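Local atomic coordinates of Lin1840 protein (Listeria innocua serovar 6a, PDB entry 4ZOD), a protein that probably hydrolyses terminal, non-reducing beta-D-glucosyl residues with release of beta-D-glucose, as a member of glycoside hydrolase family 3. Residues Gly95-Phe100 against Ala123-Ala128; Pro103-Cys108 against Val372-Leu377; Thr207-Thr212 against Val240-Pro245; Leu233-Phe238 against Ile268-Ala273. The protein carries 1 engineered substitution. One frame throughout, in Å; residues are numbered along the deposited sequence. Where two conformers were deposited one is given.

Contact 1 (Gly95-Phe100 against Ala123-Ala128)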
loop_
_atom_site.group_PDB
_atom_site.type_symbol
_atom_site.label_atom_id
_atom_site.label_comp_id
_atom_site.label_asym_id
_atom_site.label_seq_id
_atom_site.Cartn_x
_atom_site.Cartn_y
_atom_site.Cartn_z
ATOM N N GLY B 95 8.150 5.094 -29.464
ATOM C CA GLY B 95 8.108 5.401 -30.885
ATOM C C GLY B 95 7.875 6.847 -31.171
ATOM O O GLY B 95 7.248 7.589 -30.363
ATOM N N TYR B 96 8.312 7.270 -32.356
ATOM C CA TYR B 96 8.119 8.678 -32.729
ATOM C C TYR B 96 6.851 8.795 -33.596
ATOM O O TYR B 96 5.798 9.149 -33.087
ATOM C CB TYR B 96 9.372 9.278 -33.389
ATOM C CG TYR B 96 9.281 10.748 -33.638
ATOM C CD1 TYR B 96 9.260 11.655 -32.567
ATOM C CD2 TYR B 96 9.177 11.254 -34.925
ATOM C CE1 TYR B 96 9.151 12.997 -32.748
ATOM C CE2 TYR B 96 9.058 12.615 -35.120
ATOM C CZ TYR B 96 9.061 13.486 -34.040
ATOM O OH TYR B 96 8.925 14.849 -34.209
ATOM N N LYS B 97 6.976 8.536 -34.904
ATOM C CA LYS B 97 5.843 8.433 -35.833
ATOM C C LYS B 97 5.476 6.991 -36.092
ATOM O O LYS B 97 4.315 6.697 -36.250
ATOM C CB LYS B 97 6.165 9.054 -37.191
ATOM C CG LYS B 97 6.358 10.513 -37.158
ATOM C CD LYS B 97 5.052 11.241 -37.179
ATOM C CE LYS B 97 5.362 12.657 -36.738
ATOM N NZ LYS B 97 4.154 13.528 -36.677
ATOM N N THR B 98 6.452 6.103 -36.226
ATOM C CA THR B 98 6.165 4.653 -36.225
ATOM C C THR B 98 5.959 4.277 -34.741
ATOM O O THR B 98 6.929 4.172 -33.966
ATOM C CB THR B 98 7.283 3.799 -36.870
ATOM O OG1 THR B 98 7.576 4.322 -38.178
ATOM C CG2 THR B 98 6.876 2.333 -37.015
ATOM N N VAL B 99 4.701 4.098 -34.360
ATOM C CA VAL B 99 4.394 3.769 -32.999
ATOM C C VAL B 99 4.544 2.256 -32.706
ATOM O O VAL B 99 4.000 1.409 -33.421
ATOM C CB VAL B 99 3.055 4.382 -32.569
ATOM C CG1 VAL B 99 2.822 4.138 -31.067
ATOM C CG2 VAL B 99 3.100 5.864 -32.869
ATOM N N PHE B 100 5.354 1.959 -31.679
ATOM C CA PHE B 100 5.613 0.596 -31.209
ATOM C C PHE B 100 4.743 0.263 -29.978
ATOM O O PHE B 100 4.073 1.124 -29.396
ATOM C CB PHE B 100 7.092 0.457 -30.802
ATOM C CG PHE B 100 8.054 0.342 -31.957
ATOM C CD1 PHE B 100 8.375 1.436 -32.703
ATOM C CD2 PHE B 100 8.639 -0.863 -32.257
ATOM C CE1 PHE B 100 9.256 1.335 -33.773
ATOM C CE2 PHE B 100 9.514 -0.987 -33.315
ATOM C CZ PHE B 100 9.840 0.121 -34.067
ATOM N N ALA B 123 14.840 6.703 -32.402
ATOM C CA ALA B 123 15.921 7.684 -32.469
ATOM C C ALA B 123 16.114 8.141 -33.938
ATOM O O ALA B 123 16.261 9.337 -34.207
ATOM C CB ALA B 123 17.201 7.108 -31.883
ATOM N N LEU B 124 16.045 7.189 -34.872
ATOM C CA LEU B 124 16.129 7.516 -36.315
ATOM C C LEU B 124 15.143 8.604 -36.710
ATOM O O LEU B 124 15.501 9.627 -37.317
ATOM C CB LEU B 124 15.868 6.277 -37.135
ATOM C CG LEU B 124 15.863 6.479 -38.644
ATOM C CD1 LEU B 124 17.252 6.908 -39.128
ATOM C CD2 LEU B 124 15.421 5.197 -39.308
ATOM N N GLU B 125 13.891 8.383 -36.328
ATOM C CA GLU B 125 12.794 9.272 -36.707
ATOM C C GLU B 125 12.778 10.606 -35.980
ATOM O O GLU B 125 12.399 11.639 -36.548
ATOM C CB GLU B 125 11.460 8.551 -36.503
ATOM C CG GLU B 125 11.296 7.268 -37.321
ATOM C CD GLU B 125 9.855 6.764 -37.311
ATOM O OE1 GLU B 125 9.081 7.161 -36.409
ATOM O OE2 GLU B 125 9.499 5.945 -38.178
ATOM N N ALA B 126 13.159 10.579 -34.719
ATOM C CA ALA B 126 13.116 11.770 -33.874
ATOM C C ALA B 126 14.287 12.685 -34.174
ATOM O O ALA B 126 14.124 13.902 -34.139
ATOM C CB ALA B 126 13.145 11.412 -32.390
ATOM N N THR B 127 15.477 12.122 -34.396
ATOM C CA THR B 127 16.638 12.974 -34.789
ATOM C C THR B 127 16.308 13.611 -36.137
ATOM O O THR B 127 16.523 14.811 -36.342
ATOM C CB THR B 127 17.926 12.180 -34.885
ATOM O OG1 THR B 127 17.708 11.021 -35.702
ATOM C CG2 THR B 127 18.401 11.757 -33.499
ATOM N N ALA B 128 15.685 12.817 -37.015
ATOM C CA ALA B 128 15.175 13.347 -38.293
ATOM C C ALA B 128 14.268 14.547 -38.125
ATOM O O ALA B 128 14.233 15.403 -38.986
ATOM C CB ALA B 128 14.463 12.282 -39.105
HETATM O O HOH W 1 9.358 5.415 -33.977
#
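The Tyr96 ring lays one face on the backbone of Ala126, whose CA stands 4.0 Å from the ring centroid and only 10° off the ring normal, a CH-pi contact over the centre of the ring. The methyl of Ala126 adds to this face, its CB 3.9 Å from Tyr96 CD1; a small residue suits a helix surface on which a ring must lie so close. Tyr412 stacks with the same ring, and the phenol OH is held beyond the two segments by Asp129 and His131. The second flat group, the carboxylate of Glu125, is gripped by the loop that follows Tyr96. Thr98 N gives OE1 of Glu125 a nearly straight bond of 2.8 Å (174°) on the syn lone pair. Lys97 N comes in almost along the C-O axis of Glu125 OE1, 2.9 Å away and more bent. The other oxygen, OE2, takes a short 2.5 Å bond from Thr98 OG1, also on its syn side, and a further one from Leu359 N. With its chain extended beyond CG, Glu125 has the length to reach from the helix into the loop, where it satisfies two consecutive backbone N-H groups and a hydroxyl. A water ties Tyr96 N, Thr98 O and Glu125 OE1 together. The loop follows strand 87-90 in the eight-stranded parallel sheet of the TIM-barrel-type N-terminal domain and leads to helix 103-109; the contact ties it to helix 112-128, and Thr98 also touches Ser363 and Ala367 of helix 361-374.

Contact 2 (Pro103-Cys108 against Val372-Leu377)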
loop_
_atom_site.group_PDB
_atom_site.type_symbol
_atom_site.label_atom_id
_atom_site.label_comp_id
_atom_site.label_asym_id
_atom_site.label_seq_id
_atom_site.Cartn_x
_atom_site.Cartn_y
_atom_site.Cartn_z
ATOM N N PRO B 103 5.548 0.444 -23.417
ATOM C CA PRO B 103 6.645 -0.185 -22.711
ATOM C C PRO B 103 6.190 -1.387 -21.846
ATOM O O PRO B 103 6.903 -2.371 -21.801
ATOM C CB PRO B 103 7.189 0.942 -21.851
ATOM C CG PRO B 103 6.947 2.147 -22.697
ATOM C CD PRO B 103 5.595 1.906 -23.315
ATOM N N LEU B 104 4.993 -1.360 -21.264
ATOM C CA LEU B 104 4.542 -2.552 -20.476
ATOM C C LEU B 104 4.403 -3.789 -21.362
ATOM O O LEU B 104 4.783 -4.866 -20.946
ATOM C CB LEU B 104 3.268 -2.290 -19.683
ATOM C CG LEU B 104 2.843 -3.359 -18.651
ATOM C CD1 LEU B 104 3.946 -3.750 -17.656
ATOM C CD2 LEU B 104 1.638 -2.802 -17.878
ATOM N N ALA B 105 3.920 -3.618 -22.579
ATOM C CA ALA B 105 3.850 -4.725 -23.569
ATOM C C ALA B 105 5.267 -5.185 -23.964
ATOM O O ALA B 105 5.559 -6.371 -23.889
ATOM C CB ALA B 105 3.073 -4.286 -24.803
ATOM N N LEU B 106 6.148 -4.221 -24.274
ATOM C CA LEU B 106 7.591 -4.491 -24.556
ATOM C C LEU B 106 8.195 -5.303 -23.412
ATOM O O LEU B 106 9.017 -6.202 -23.619
ATOM C CB LEU B 106 8.398 -3.183 -24.822
ATOM C CG LEU B 106 7.986 -2.333 -26.031
ATOM C CD1 LEU B 106 8.884 -1.123 -26.220
ATOM C CD2 LEU B 106 8.013 -3.162 -27.297
ATOM N N GLY B 107 7.770 -5.016 -22.192
ATOM C CA GLY B 107 8.238 -5.825 -21.069
ATOM C C GLY B 107 7.834 -7.288 -21.224
ATOM O O GLY B 107 8.637 -8.180 -21.010
ATOM N N CYS B 108 6.576 -7.507 -21.636
ATOM C CA CYS B 108 6.074 -8.835 -21.932
ATOM C C CYS B 108 6.807 -9.530 -23.108
ATOM O O CYS B 108 6.719 -10.719 -23.211
ATOM C CB CYS B 108 4.519 -8.859 -22.110
ATOM S SG CYS B 108 3.554 -8.141 -20.713
ATOM N N VAL B 372 3.985 -8.413 -32.335
ATOM C CA VAL B 372 3.803 -9.853 -32.293
ATOM C C VAL B 372 4.690 -10.469 -31.238
ATOM O O VAL B 372 4.322 -11.498 -30.689
ATOM C CB VAL B 372 3.874 -10.613 -33.666
ATOM C CG1 VAL B 372 2.695 -10.197 -34.542
ATOM C CG2 VAL B 372 5.192 -10.440 -34.393
ATOM N N GLU B 373 5.845 -9.858 -30.967
ATOM C CA GLU B 373 6.755 -10.278 -29.856
ATOM C C GLU B 373 6.185 -10.066 -28.426
ATOM O O GLU B 373 6.446 -10.876 -27.510
ATOM C CB GLU B 373 8.122 -9.543 -29.937
ATOM C CG GLU B 373 9.096 -10.064 -30.990
ATOM C CD GLU B 373 9.584 -11.458 -30.690
ATOM O OE1 GLU B 373 9.698 -11.866 -29.528
ATOM O OE2 GLU B 373 9.832 -12.174 -31.643
ATOM N N SER B 374 5.382 -9.000 -28.281
ATOM C CA SER B 374 4.880 -8.469 -26.995
ATOM C C SER B 374 3.508 -8.978 -26.503
ATOM O O SER B 374 3.299 -9.059 -25.294
ATOM C CB SER B 374 4.791 -6.959 -27.131
ATOM O OG SER B 374 6.092 -6.392 -27.305
ATOM N N ALA B 375 2.593 -9.298 -27.427
ATOM C CA ALA B 375 1.277 -9.829 -27.052
ATOM C C ALA B 375 1.429 -11.075 -26.200
ATOM O O ALA B 375 2.440 -11.737 -26.244
ATOM C CB ALA B 375 0.390 -10.110 -28.277
ATOM N N VAL B 376 0.462 -11.315 -25.338
ATOM C CA VAL B 376 0.480 -12.452 -24.436
ATOM C C VAL B 376 -0.807 -13.210 -24.591
ATOM O O VAL B 376 -1.909 -12.642 -24.428
ATOM C CB VAL B 376 0.575 -12.011 -22.976
ATOM C CG1 VAL B 376 0.714 -13.223 -22.048
ATOM C CG2 VAL B 376 1.753 -11.055 -22.833
ATOM N N LEU B 377 -0.655 -14.507 -24.863
ATOM C CA LEU B 377 -1.761 -15.437 -24.974
ATOM C C LEU B 377 -2.091 -15.946 -23.588
ATOM O O LEU B 377 -1.293 -16.628 -22.992
ATOM C CB LEU B 377 -1.389 -16.629 -25.891
ATOM C CG LEU B 377 -2.561 -17.600 -26.206
ATOM C CD1 LEU B 377 -3.761 -16.851 -26.790
ATOM C CD2 LEU B 377 -2.085 -18.781 -27.068
#
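Ser374 lies across the carbonyl of Ala105, and the other side chains of the contact are arranged round this pair. The two CA atoms of Ala105 and Ser374 come within 5.2 Å, an approach that small residues on both sides permit. Ser374 CB rests 3.4 Å from Ala105 O, and its flank meets the methyl of Ala105, CB to CB at 3.9 Å. The hydroxyl is turned beside its own backbone N, with chi1 at -65°; there OG folds back to bond Ala370 O, one turn earlier in the same helix. Serine thus meets its polar need inside its own helix and offers the facing helix a compact, largely carbon surface. The CB of Leu106 leads away from the contact, yet its CD2 comes to 3.8 Å from Ser374 OG. Farther along helix 103-109, Cys108 points at the opposing chain: its CB sits 3.4 Å from Ser374 O and 3.6 Å from Val376 CG2. The valine methyl lies beside its own backbone N, where it faces the cysteine. The Cys108-Val376 pair is the apolar side-chain contact; there is no direct hydrogen bond between the segments. Ala375 is the first residue to leave helical geometry, and Val376 already belongs to a strand. The Glu373 carboxylate forms salt bridges with Lys639 and Lys665. The contact joins helix 103-109 of the family 3 N-terminal domain to the junction of helix 361-374 and strand 376-380, which borders strand 521-524; Trp526 touches Ala105 and Cys108, and Met118 of helix 112-128 touches Leu106.

Contact 3 (Thr207-Thr212 against Val240-Pro245). With BGC (beta-D-glucopyranose), chain M; SO4 (sulfate ion), chain I.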
loop_
_atom_site.group_PDB
_atom_site.type_symbol
_atom_site.label_atom_id
_atom_site.label_comp_id
_atom_site.label_asym_id
_atom_site.label_seq_id
_atom_site.Cartn_x
_atom_site.Cartn_y
_atom_site.Cartn_z
ATOM N N THR B 207 1.904 10.321 -2.300
ATOM C CA THR B 207 2.930 9.881 -1.398
ATOM C C THR B 207 3.540 8.509 -1.778
ATOM O O THR B 207 2.841 7.546 -2.096
ATOM C CB THR B 207 2.352 9.773 -0.006
ATOM O OG1 THR B 207 1.785 11.069 0.353
ATOM C CG2 THR B 207 3.461 9.291 0.990
ATOM N N VAL B 208 4.855 8.464 -1.687
ATOM C CA VAL B 208 5.639 7.227 -1.720
ATOM C C VAL B 208 6.391 7.053 -0.411
ATOM O O VAL B 208 6.943 8.009 0.133
ATOM C CB VAL B 208 6.635 7.241 -2.917
ATOM C CG1 VAL B 208 7.730 6.167 -2.792
ATOM C CG2 VAL B 208 5.841 7.123 -4.215
ATOM N N ASN B 209 6.405 5.850 0.124
ATOM C CA ASN B 209 7.207 5.604 1.374
ATOM C C ASN B 209 7.618 4.169 1.501
ATOM O O ASN B 209 6.775 3.309 1.378
ATOM C CB ASN B 209 6.467 5.991 2.627
ATOM C CG ASN B 209 7.337 5.921 3.836
ATOM O OD1 ASN B 209 7.241 4.968 4.582
ATOM N ND2 ASN B 209 8.232 6.929 4.032
ATOM N N MET B 210 8.901 3.948 1.773
ATOM C CA MET B 210 9.479 2.630 1.929
ATOM C C MET B 210 10.729 2.802 2.752
ATOM O O MET B 210 11.213 3.889 2.869
ATOM C CB MET B 210 9.900 2.131 0.580
ATOM C CG MET B 210 10.711 3.215 -0.079
ATOM S SD MET B 210 10.307 3.266 -1.798
ATOM C CE MET B 210 11.036 1.624 -2.006
ATOM N N SER B 211 11.242 1.732 3.331
ATOM C CA SER B 211 12.536 1.802 3.987
ATOM C C SER B 211 13.631 2.001 2.937
ATOM O O SER B 211 13.504 1.502 1.806
ATOM C CB SER B 211 12.803 0.541 4.795
ATOM O OG SER B 211 13.246 -0.557 4.001
ATOM N N THR B 212 14.703 2.688 3.331
ATOM C CA THR B 212 15.906 2.858 2.469
ATOM C C THR B 212 16.420 1.535 1.984
ATOM O O THR B 212 16.761 1.456 0.867
ATOM C CB THR B 212 17.036 3.590 3.225
ATOM O OG1 THR B 212 16.523 4.824 3.711
ATOM C CG2 THR B 212 18.232 3.915 2.328
ATOM N N VAL B 240 7.556 12.592 -3.047
ATOM C CA VAL B 240 8.475 12.507 -1.961
ATOM C C VAL B 240 9.211 11.154 -2.009
ATOM O O VAL B 240 8.684 10.162 -2.443
ATOM C CB VAL B 240 7.815 12.680 -0.605
ATOM C CG1 VAL B 240 7.230 14.071 -0.436
ATOM C CG2 VAL B 240 6.717 11.625 -0.332
ATOM N N VAL B 241 10.454 11.179 -1.573
ATOM C CA VAL B 241 11.172 10.025 -1.175
ATOM C C VAL B 241 11.509 10.227 0.284
ATOM O O VAL B 241 12.228 11.149 0.648
ATOM C CB VAL B 241 12.465 9.846 -1.956
ATOM C CG1 VAL B 241 13.299 8.699 -1.353
ATOM C CG2 VAL B 241 12.128 9.565 -3.418
ATOM N N ASP B 242 11.002 9.334 1.109
ATOM C CA ASP B 242 11.121 9.463 2.531
ATOM C C ASP B 242 10.883 10.847 3.062
ATOM O O ASP B 242 11.677 11.393 3.828
ATOM C CB ASP B 242 12.436 8.928 3.111
ATOM C CG ASP B 242 12.282 8.614 4.647
ATOM O OD1 ASP B 242 11.151 8.740 5.204
ATOM O OD2 ASP B 242 13.272 8.284 5.304
ATOM N N GLY B 243 9.765 11.414 2.662
ATOM C CA GLY B 243 9.288 12.637 3.252
ATOM C C GLY B 243 9.735 13.858 2.488
ATOM O O GLY B 243 9.221 14.938 2.729
ATOM N N ILE B 244 10.703 13.716 1.593
ATOM C CA ILE B 244 11.289 14.892 0.939
ATOM C C ILE B 244 11.116 14.809 -0.585
ATOM O O ILE B 244 11.604 13.867 -1.162
ATOM C CB ILE B 244 12.804 14.948 1.231
ATOM C CG1 ILE B 244 13.058 15.027 2.733
ATOM C CG2 ILE B 244 13.394 16.120 0.494
ATOM C CD1 ILE B 244 14.531 15.278 3.138
ATOM N N PRO B 245 10.436 15.781 -1.226
ATOM C CA PRO B 245 10.328 15.720 -2.671
ATOM C C PRO B 245 11.620 15.391 -3.351
ATOM O O PRO B 245 12.663 15.988 -3.058
ATOM C CB PRO B 245 9.883 17.125 -3.068
ATOM C CG PRO B 245 9.107 17.582 -1.901
ATOM C CD PRO B 245 9.744 16.969 -0.704
HETATM C C2 BGC M . 19.304 9.428 4.882
HETATM C C3 BGC M . 18.039 8.905 4.196
HETATM C C4 BGC M . 16.814 9.830 4.362
HETATM C C5 BGC M . 17.337 11.198 3.898
HETATM C C6 BGC M . 16.498 12.426 3.623
HETATM C C1 BGC M . 19.550 10.936 4.549
HETATM O O1 BGC M . 20.499 11.706 5.313
HETATM O O2 BGC M . 20.315 8.497 4.417
HETATM O O3 BGC M . 17.886 7.512 4.537
HETATM O O4 BGC M . 15.784 9.293 3.515
HETATM O O5 BGC M . 18.343 11.651 4.780
HETATM O O6 BGC M . 17.012 12.861 2.326
HETATM S S SO4 I . 15.134 3.790 6.935
HETATM O O1 SO4 I . 16.452 3.191 6.774
HETATM O O2 SO4 I . 15.259 4.872 7.904
HETATM O O3 SO4 I . 14.656 4.356 5.690
HETATM O O4 SO4 I . 14.170 2.827 7.387
HETATM O O HOH W 2 10.267 6.642 0.247
#
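Val208 and Asn209, in an extended chain, run past Val240 and Asp242 of a tight hairpin at CA separations of 6.0 Å (Val208-Val240) and 5.6 Å (Asn209-Asp242), with no direct hydrogen bond between them. Branched valines fill the space between the backbones: Val208 CB stands 3.6 Å from Val240 O, and Val240 CG2 lies 3.7 Å from Val208 O. The Asn209 amide and Asp242 carboxylate run alongside each other with their planes 63° apart, Asn209 ND2 3.6 Å from Asp242 OD1. Their polar ends engage the second subunit: Ser211 there bonds Asn209 OD1 through its N and Asp242 OD1 through its hydroxyl, and its Arg213 forms a salt bridge to Asp242. Asp242 OD2 accepts from O4 of a bound glucose at 3.2 Å. Thr212 OG1 accepts from O3 of the same sugar and donates to a sulfate, probably from the crystallisation liquor, that Thr212 of the second subunit also holds. A water accepts from Asp242 N and weakly from Met210 N. The hairpin closes in a type I' turn with positive phi at Asp242 and Gly243, the latter in a conformation that calls for glycine. Thr212 opens helix 212-219 after its N-cap Ser211, and Leu252 of helix 250-260 backs Val241 in the hairpin.

Contact 4 (Leu233-Phe238 against Ile268-Ala273). With BGC (beta-D-glucopyranose), chain L.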
loop_
_atom_site.group_PDB
_atom_site.type_symbol
_atom_site.label_atom_id
_atom_site.label_comp_id
_atom_site.label_asym_id
_atom_site.label_seq_id
_atom_site.Cartn_x
_atom_site.Cartn_y
_atom_site.Cartn_z
ATOM N N LEU B 233 21.280 11.703 -19.493
ATOM C CA LEU B 233 20.506 12.505 -18.526
ATOM C C LEU B 233 19.701 11.662 -17.523
ATOM O O LEU B 233 19.441 10.468 -17.703
ATOM C CB LEU B 233 19.535 13.467 -19.207
ATOM C CG LEU B 233 20.085 14.544 -20.128
ATOM C CD1 LEU B 233 20.374 13.986 -21.519
ATOM C CD2 LEU B 233 19.077 15.685 -20.197
ATOM N N VAL B 234 19.288 12.342 -16.471
ATOM C CA VAL B 234 18.350 11.801 -15.495
ATOM C C VAL B 234 17.313 12.874 -15.172
ATOM O O VAL B 234 17.650 14.037 -15.183
ATOM C CB VAL B 234 19.086 11.329 -14.242
ATOM C CG1 VAL B 234 18.131 10.819 -13.194
ATOM C CG2 VAL B 234 20.021 10.190 -14.606
ATOM N N MET B 235 16.054 12.469 -14.962
ATOM C CA MET B 235 14.972 13.394 -14.578
ATOM C C MET B 235 14.490 13.061 -13.157
ATOM O O MET B 235 14.382 11.900 -12.809
ATOM C CB MET B 235 13.807 13.288 -15.576
ATOM C CG MET B 235 12.530 14.076 -15.232
ATOM S SD MET B 235 11.148 13.733 -16.371
ATOM C CE MET B 235 11.863 14.192 -17.959
ATOM N N THR B 236 14.226 14.094 -12.346
ATOM C CA THR B 236 13.705 13.903 -11.033
ATOM C C THR B 236 12.255 13.387 -11.099
ATOM O O THR B 236 11.557 13.519 -12.144
ATOM C CB THR B 236 13.741 15.205 -10.195
ATOM O OG1 THR B 236 12.797 16.151 -10.682
ATOM C CG2 THR B 236 15.157 15.847 -10.165
ATOM N N ALA B 237 11.793 12.851 -9.958
ATOM C CA ALA B 237 10.436 12.413 -9.798
ATOM C C ALA B 237 9.571 13.453 -9.093
ATOM O O ALA B 237 10.058 14.235 -8.286
ATOM C CB ALA B 237 10.451 11.139 -8.987
ATOM N N PHE B 238 8.271 13.388 -9.340
ATOM C CA PHE B 238 7.268 14.197 -8.633
ATOM C C PHE B 238 7.028 13.909 -7.141
ATOM O O PHE B 238 6.618 14.812 -6.376
ATOM C CB PHE B 238 5.925 14.062 -9.343
ATOM C CG PHE B 238 5.826 14.824 -10.662
ATOM C CD1 PHE B 238 6.110 16.184 -10.721
ATOM C CD2 PHE B 238 5.313 14.209 -11.795
ATOM C CE1 PHE B 238 5.967 16.923 -11.902
ATOM C CE2 PHE B 238 5.145 14.921 -12.970
ATOM C CZ PHE B 238 5.495 16.279 -13.035
ATOM N N ILE B 268 17.568 16.892 -14.851
ATOM C CA ILE B 268 16.457 17.732 -15.242
ATOM C C ILE B 268 15.237 17.521 -14.343
ATOM O O ILE B 268 14.919 16.402 -13.973
ATOM C CB ILE B 268 16.091 17.531 -16.754
ATOM C CG1 ILE B 268 15.062 18.572 -17.227
ATOM C CG2 ILE B 268 15.642 16.110 -17.081
ATOM C CD1 ILE B 268 14.785 18.524 -18.719
ATOM N N SER B 269 14.605 18.617 -13.943
ATOM C CA SER B 269 13.426 18.512 -13.123
ATOM C C SER B 269 12.331 17.928 -13.989
ATOM O O SER B 269 12.311 18.071 -15.231
ATOM C CB SER B 269 12.993 19.843 -12.574
ATOM O OG SER B 269 12.173 20.556 -13.497
ATOM N N ASP B 270 11.414 17.234 -13.348
ATOM C CA ASP B 270 10.220 16.882 -14.074
ATOM C C ASP B 270 9.454 18.212 -14.235
ATOM O O ASP B 270 9.845 19.238 -13.710
ATOM C CB ASP B 270 9.405 15.742 -13.355
ATOM C CG ASP B 270 8.459 14.978 -14.314
ATOM O OD1 ASP B 270 8.153 15.531 -15.401
ATOM O OD2 ASP B 270 8.021 13.860 -14.020
ATOM N N TRP B 271 8.342 18.162 -14.938
ATOM C CA TRP B 271 7.597 19.351 -15.278
ATOM C C TRP B 271 7.115 20.127 -14.079
ATOM O O TRP B 271 6.173 19.721 -13.409
ATOM C CB TRP B 271 6.414 18.996 -16.194
ATOM C CG TRP B 271 5.680 20.204 -16.619
ATOM C CD1 TRP B 271 4.939 21.024 -15.824
ATOM C CD2 TRP B 271 5.622 20.762 -17.921
ATOM N NE1 TRP B 271 4.439 22.050 -16.537
ATOM C CE2 TRP B 271 4.817 21.909 -17.842
ATOM C CE3 TRP B 271 6.180 20.419 -19.138
ATOM C CZ2 TRP B 271 4.538 22.727 -18.944
ATOM C CZ3 TRP B 271 5.893 21.228 -20.258
ATOM C CH2 TRP B 271 5.082 22.372 -20.136
ATOM N N GLY B 272 7.718 21.283 -13.835
ATOM C CA GLY B 272 7.271 22.137 -12.750
ATOM C C GLY B 272 7.590 21.548 -11.402
ATOM O O GLY B 272 7.204 22.097 -10.386
ATOM N N ALA B 273 8.375 20.479 -11.376
ATOM C CA ALA B 273 8.639 19.810 -10.113
ATOM C C ALA B 273 9.437 20.703 -9.118
ATOM O O ALA B 273 9.282 20.570 -7.890
ATOM C CB ALA B 273 9.367 18.498 -10.350
HETATM C C2 BGC L . 6.064 13.661 -17.081
HETATM C C3 BGC L . 7.352 13.264 -17.752
HETATM C C4 BGC L . 7.439 13.939 -19.142
HETATM C C5 BGC L . 7.288 15.432 -18.971
HETATM C C6 BGC L . 7.488 16.383 -20.174
HETATM C C1 BGC L . 5.853 15.168 -17.159
HETATM O O1 BGC L . 4.545 15.417 -16.721
HETATM O O2 BGC L . 6.078 13.212 -15.719
HETATM O O3 BGC L . 7.473 11.825 -17.725
HETATM O O4 BGC L . 8.697 13.636 -19.702
HETATM O O5 BGC L . 5.966 15.607 -18.512
HETATM O O6 BGC L . 6.661 15.963 -21.257
HETATM O O HOH W 3 8.064 12.150 -12.007
#
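Asp270 swings CG opposite its backbone N (chi1 -158°), and Phe238 turns its ring beside its own N (chi1 -74°), which lets carboxylate and ring stack with their planes 17° apart. Asp270 OD2 sits over the face toward the rim, 3.2 Å from Phe238 CE2, while Trp271 O meets the ring at its edge. Thr236 places OG1 between its N and carbonyl carbon, within 3.2 Å of Asp270 N, from which it accepts; the same hydroxyl pairs with Thr247. The aspartate is further fixed by Trp271 N, 2.7 Å from Asp270 OD1 on the anti side but tilted out of the carboxylate plane, and by a water linking OD2 to Phe238 N. Its carbonyl O receives Ser269 OG and Ala273 N from opposite faces, the latter closing a type II turn in which Gly272 takes the positive phi. Thus oriented, Asp270 OD2 accepts from glucose O2 at 2.7 Å, and OD1 lies 2.9 Å from the sugar's C1, a placement consistent with the nucleophile of retaining family 3 enzymes. Met235, bent at chi3, brings SD to 3.6 Å from Asp270 CG. Asp91, Arg149, Lys191, His192 and Glu473 also bond this glucose. Met235 bridges Ile268 in parallel register, Ile268 N bonding Val234 O and Thr236 N bonding Ile268 O; strand 233-236 lies between 187-193 and 266-268 in the eight-stranded parallel sheet of the TIM-barrel-type domain.

Contacts 1, 2 and 4 are buried, whereas contact 3 is only partly so and lies at the subunit interface; contact 4 touches the second subunit too, through Phe238 packing on its Arg572 and a weak bond from that Arg572 to Trp271 O. Contact 2 includes helix 361-374, which Thr98 of contact 1 also touches. Contact 1 relies on a buried carboxylate binding backbone N-H groups, contact 2 on close van der Waals packing without a direct hydrogen bond, joining the N-terminal domain to the start of the C-terminal one. Contacts 3 and 4 share the chain running from strand 233-236 into the hairpin. Each holds a glucose through an aspartate, contact 4 in what is probably the active-site pocket, contact 3 near the subunit interface.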